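Local coordinates for fluorescence recovery protein (Synechocystis sp., PDB 4JDX) that binds the C-terminal domain of the active red form of orange carotenoid protein and speeds its return to the orange form, restoring fluorescence after photoprotective quenching, at residues A23-E34 with V83-V93. Sequence-based numbering, arbitrary orientation.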
loop_
_atom_site.group_PDB
_atom_site.type_symbol
_atom_site.label_atom_id
_atom_site.label_comp_id
_atom_site.label_asym_id
_atom_site.label_seq_id
_atom_site.Cartn_x
_atom_site.Cartn_y
_atom_site.Cartn_z
ATOM N N ALA A 23 -18.419 3.245 25.831
ATOM C CA ALA A 23 -18.469 2.795 24.445
ATOM C C ALA A 23 -17.275 3.359 23.685
ATOM O O ALA A 23 -16.636 2.657 22.900
ATOM C CB ALA A 23 -19.774 3.228 23.791
ATOM N N HIS A 24 -16.976 4.631 23.932
ATOM C CA HIS A 24 -15.827 5.290 23.321
ATOM C C HIS A 24 -14.537 4.584 23.708
ATOM O O HIS A 24 -13.660 4.363 22.870
ATOM C CB HIS A 24 -15.756 6.756 23.756
ATOM C CG HIS A 24 -16.786 7.628 23.112
ATOM N ND1 HIS A 24 -17.186 8.832 23.656
ATOM C CD2 HIS A 24 -17.494 7.480 21.968
ATOM C CE1 HIS A 24 -18.098 9.382 22.877
ATOM N NE2 HIS A 24 -18.303 8.583 21.844
ATOM N N ALA A 25 -14.428 4.227 24.984
ATOM C CA ALA A 25 -13.229 3.580 25.498
ATOM C C ALA A 25 -13.077 2.203 24.866
ATOM O O ALA A 25 -11.962 1.730 24.638
ATOM C CB ALA A 25 -13.298 3.468 27.015
ATOM N N LEU A 26 -14.206 1.568 24.574
ATOM C CA LEU A 26 -14.199 0.241 23.974
ATOM C C LEU A 26 -13.885 0.332 22.483
ATOM O O LEU A 26 -13.238 -0.552 21.921
ATOM C CB LEU A 26 -15.542 -0.457 24.195
ATOM C CG LEU A 26 -15.639 -1.864 23.606
ATOM C CD1 LEU A 26 -14.447 -2.713 24.045
ATOM C CD2 LEU A 26 -16.956 -2.516 24.005
ATOM N N PHE A 27 -14.342 1.410 21.849
ATOM C CA PHE A 27 -14.021 1.673 20.448
ATOM C C PHE A 27 -12.515 1.774 20.256
ATOM O O PHE A 27 -11.943 1.118 19.390
ATOM C CB PHE A 27 -14.671 2.979 19.978
ATOM C CG PHE A 27 -16.013 2.797 19.319
ATOM C CD1 PHE A 27 -16.717 1.614 19.447
ATOM C CD2 PHE A 27 -16.561 3.814 18.559
ATOM C CE1 PHE A 27 -17.947 1.456 18.837
ATOM C CE2 PHE A 27 -17.788 3.658 17.945
ATOM C CZ PHE A 27 -18.480 2.478 18.084
ATOM N N ARG A 28 -11.878 2.608 21.069
ATOM C CA ARG A 28 -10.440 2.809 20.980
ATOM C C ARG A 28 -9.699 1.498 21.217
ATOM O O ARG A 28 -8.724 1.195 20.537
ATOM C CB ARG A 28 -9.996 3.862 21.995
ATOM C CG ARG A 28 -10.559 5.247 21.719
ATOM C CD ARG A 28 -9.973 6.284 22.661
ATOM N NE ARG A 28 -10.540 6.191 24.005
ATOM C CZ ARG A 28 -11.513 6.967 24.478
ATOM N NH1 ARG A 28 -12.052 7.920 23.728
ATOM N NH2 ARG A 28 -11.952 6.791 25.717
ATOM N N LYS A 29 -10.177 0.722 22.184
ATOM C CA LYS A 29 -9.579 -0.566 22.507
ATOM C C LYS A 29 -9.604 -1.481 21.284
ATOM O O LYS A 29 -8.585 -2.059 20.907
ATOM C CB LYS A 29 -10.347 -1.219 23.653
ATOM C CG LYS A 29 -9.597 -2.325 24.369
ATOM C CD LYS A 29 -10.483 -2.973 25.418
ATOM C CE LYS A 29 -9.675 -3.722 26.460
ATOM N NZ LYS A 29 -9.474 -2.910 27.694
ATOM N N ALA A 30 -10.779 -1.601 20.673
ATOM C CA ALA A 30 -10.961 -2.423 19.482
ATOM C C ALA A 30 -10.087 -1.904 18.347
ATOM O O ALA A 30 -9.466 -2.678 17.617
ATOM C CB ALA A 30 -12.426 -2.416 19.059
ATOM N N TYR A 31 -10.052 -0.583 18.210
ATOM C CA TYR A 31 -9.236 0.075 17.200
ATOM C C TYR A 31 -7.781 -0.365 17.323
ATOM O O TYR A 31 -7.140 -0.710 16.327
ATOM C CB TYR A 31 -9.347 1.596 17.341
ATOM C CG TYR A 31 -8.413 2.370 16.439
ATOM C CD1 TYR A 31 -8.543 2.316 15.060
ATOM C CD2 TYR A 31 -7.403 3.161 16.968
ATOM C CE1 TYR A 31 -7.690 3.023 14.235
ATOM C CE2 TYR A 31 -6.549 3.870 16.150
ATOM C CZ TYR A 31 -6.697 3.797 14.787
ATOM O OH TYR A 31 -5.846 4.506 13.972
ATOM N N GLN A 32 -7.266 -0.362 18.548
ATOM C CA GLN A 32 -5.896 -0.789 18.797
ATOM C C GLN A 32 -5.722 -2.264 18.455
ATOM O O GLN A 32 -4.679 -2.669 17.940
ATOM C CB GLN A 32 -5.513 -0.531 20.254
ATOM C CG GLN A 32 -5.406 0.948 20.597
ATOM C CD GLN A 32 -4.269 1.633 19.862
ATOM O OE1 GLN A 32 -3.249 1.016 19.568
ATOM N NE2 GLN A 32 -4.440 2.915 19.558
ATOM N N ARG A 33 -6.749 -3.062 18.731
ATOM C CA ARG A 33 -6.701 -4.487 18.427
ATOM C C ARG A 33 -6.631 -4.703 16.919
ATOM O O ARG A 33 -5.979 -5.633 16.444
ATOM C CB ARG A 33 -7.929 -5.206 18.989
ATOM C CG ARG A 33 -8.000 -5.256 20.504
ATOM C CD ARG A 33 -8.932 -6.365 20.942
ATOM N NE ARG A 33 -8.986 -6.527 22.394
ATOM C CZ ARG A 33 -10.063 -6.323 23.150
ATOM N NH1 ARG A 33 -11.216 -5.939 22.619
ATOM N NH2 ARG A 33 -9.987 -6.508 24.457
ATOM N N GLU A 34 -7.308 -3.840 16.169
ATOM C CA GLU A 34 -7.344 -3.967 14.721
ATOM C C GLU A 34 -5.999 -3.571 14.113
ATOM O O GLU A 34 -5.577 -4.136 13.105
ATOM C CB GLU A 34 -8.464 -3.112 14.128
ATOM C CG GLU A 34 -8.714 -3.398 12.661
ATOM C CD GLU A 34 -9.993 -2.774 12.144
ATOM O OE1 GLU A 34 -10.461 -1.782 12.741
ATOM O OE2 GLU A 34 -10.530 -3.284 11.138
ATOM N N VAL A 83 -22.304 -1.115 14.459
ATOM C CA VAL A 83 -20.848 -1.127 14.536
ATOM C C VAL A 83 -20.378 -2.158 15.553
ATOM O O VAL A 83 -19.507 -2.976 15.258
ATOM C CB VAL A 83 -20.288 0.259 14.926
ATOM C CG1 VAL A 83 -18.777 0.192 15.143
ATOM C CG2 VAL A 83 -20.639 1.300 13.868
ATOM N N PHE A 84 -20.955 -2.119 16.749
ATOM C CA PHE A 84 -20.586 -3.065 17.799
ATOM C C PHE A 84 -20.793 -4.506 17.347
ATOM O O PHE A 84 -19.952 -5.370 17.595
ATOM C CB PHE A 84 -21.377 -2.793 19.081
ATOM C CG PHE A 84 -20.788 -1.700 19.930
ATOM C CD1 PHE A 84 -19.504 -1.814 20.426
ATOM C CD2 PHE A 84 -21.516 -0.563 20.230
ATOM C CE1 PHE A 84 -18.956 -0.814 21.202
ATOM C CE2 PHE A 84 -20.969 0.439 21.008
ATOM C CZ PHE A 84 -19.690 0.311 21.494
ATOM N N ALA A 85 -21.909 -4.754 16.670
ATOM C CA ALA A 85 -22.210 -6.078 16.142
ATOM C C ALA A 85 -21.093 -6.540 15.212
ATOM O O ALA A 85 -20.638 -7.683 15.288
ATOM C CB ALA A 85 -23.539 -6.059 15.402
ATOM N N GLN A 86 -20.653 -5.642 14.338
ATOM C CA GLN A 86 -19.579 -5.947 13.397
ATOM C C GLN A 86 -18.279 -6.251 14.140
ATOM O O GLN A 86 -17.601 -7.237 13.849
ATOM C CB GLN A 86 -19.360 -4.776 12.439
ATOM C CG GLN A 86 -18.396 -5.084 11.305
ATOM C CD GLN A 86 -18.941 -6.126 10.338
ATOM O OE1 GLN A 86 -20.153 -6.327 10.246
ATOM N NE2 GLN A 86 -18.048 -6.792 9.614
ATOM N N LEU A 87 -17.941 -5.393 15.098
ATOM C CA LEU A 87 -16.747 -5.572 15.918
ATOM C C LEU A 87 -16.774 -6.914 16.635
ATOM O O LEU A 87 -15.749 -7.587 16.757
ATOM C CB LEU A 87 -16.644 -4.449 16.950
ATOM C CG LEU A 87 -16.451 -3.044 16.378
ATOM C CD1 LEU A 87 -16.478 -2.004 17.493
ATOM C CD2 LEU A 87 -15.154 -2.962 15.571
ATOM N N LEU A 88 -17.955 -7.296 17.109
ATOM C CA LEU A 88 -18.132 -8.557 17.814
ATOM C C LEU A 88 -17.952 -9.722 16.852
ATOM O O LEU A 88 -17.306 -10.721 17.174
ATOM C CB LEU A 88 -19.525 -8.614 18.435
ATOM C CG LEU A 88 -19.851 -9.863 19.251
ATOM C CD1 LEU A 88 -18.958 -9.961 20.482
ATOM C CD2 LEU A 88 -21.318 -9.847 19.638
ATOM N N LYS A 89 -18.526 -9.583 15.662
ATOM C CA LYS A 89 -18.416 -10.608 14.637
ATOM C C LYS A 89 -16.966 -10.761 14.185
ATOM O O LYS A 89 -16.519 -11.863 13.864
ATOM C CB LYS A 89 -19.300 -10.253 13.441
ATOM C CG LYS A 89 -19.542 -11.416 12.499
ATOM C CD LYS A 89 -20.346 -10.997 11.286
ATOM C CE LYS A 89 -20.609 -12.183 10.378
ATOM N NZ LYS A 89 -21.078 -11.758 9.034
ATOM N N GLU A 90 -16.237 -9.649 14.168
ATOM C CA GLU A 90 -14.847 -9.639 13.726
ATOM C C GLU A 90 -13.881 -9.978 14.861
ATOM O O GLU A 90 -12.671 -10.057 14.648
ATOM C CB GLU A 90 -14.491 -8.274 13.133
ATOM C CG GLU A 90 -15.191 -7.959 11.820
ATOM C CD GLU A 90 -14.813 -6.598 11.271
ATOM O OE1 GLU A 90 -13.966 -5.922 11.889
ATOM O OE2 GLU A 90 -15.364 -6.204 10.223
ATOM N N GLY A 91 -14.412 -10.175 16.063
ATOM C CA GLY A 91 -13.593 -10.553 17.201
ATOM C C GLY A 91 -12.784 -9.399 17.768
ATOM O O GLY A 91 -11.835 -9.613 18.524
ATOM N N LEU A 92 -13.161 -8.176 17.409
ATOM C CA LEU A 92 -12.458 -6.985 17.876
ATOM C C LEU A 92 -12.942 -6.549 19.258
ATOM O O LEU A 92 -12.273 -5.780 19.949
ATOM C CB LEU A 92 -12.611 -5.846 16.865
ATOM C CG LEU A 92 -11.877 -6.084 15.541
ATOM C CD1 LEU A 92 -12.106 -4.938 14.565
ATOM C CD2 LEU A 92 -10.388 -6.294 15.786
ATOM N N VAL A 93 -14.112 -7.042 19.653
ATOM C CA VAL A 93 -14.569 -6.908 21.030
ATOM C C VAL A 93 -15.172 -8.226 21.499
ATOM O O VAL A 93 -15.694 -9.003 20.697
ATOM C CB VAL A 93 -15.618 -5.787 21.193
ATOM C CG1 VAL A 93 -15.063 -4.459 20.687
ATOM C CG2 VAL A 93 -16.918 -6.153 20.481
#
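The rings of Phe27 and Phe84 meet between two helices whose segment axes come no closer than 11.7 Å and cross at 37°, a gap here bridged by the two rings. Their ring planes are inclined at 48°: Phe27 CE1 sits over one face of the Phe84 ring, offset toward its rim and 3.4 Å from Phe84 CZ. Aliphatic groups gather round this pair. Ala23 CB meets the edge of the Phe84 ring, Leu26 CD2 comes within 3.8 Å of Phe84 CE1, and Val83 CG1 and Leu87 CD1 close on Phe27. With its CG anti to the backbone N (chi1 -180°), Leu26 also sends CD1 to Val93 CG1.

Farther along, a Schellman motif at Gly91 ends helix 80-89 and brings the chain inward, so that Ala30 and Leu92 have CA atoms only 5.1 Å apart. The small side chain of Ala30 is consistent with so close an approach, its CB touching Val93 CG1 at 3.7 Å. Leu92 CD1 lies against the Glu34 carboxylate, while the carbonyl O of Leu92 accepts a 2.9 Å hydrogen bond from Arg33 NH1. That oxygen lies near the guanidinium plane, although the donor stands above the carbonyl plane. Arg33 NH2 is held by a salt bridge to Glu97, which helps fix the group's rotation. Glu34 and Glu90 approach each other, but Lys72 forms salt bridges with Glu34 OE2 and Glu90 OE1 and probably offsets their repulsion; Tyr73 OH hydrogen-bonds to Glu34 OE1.

The contact thus packs helix 80-89 and its C-terminal turn onto the long helix 17-47, with Ile69 of helix 53-70 touching Glu34 and Ile109 of helix 103-114 touching Phe84.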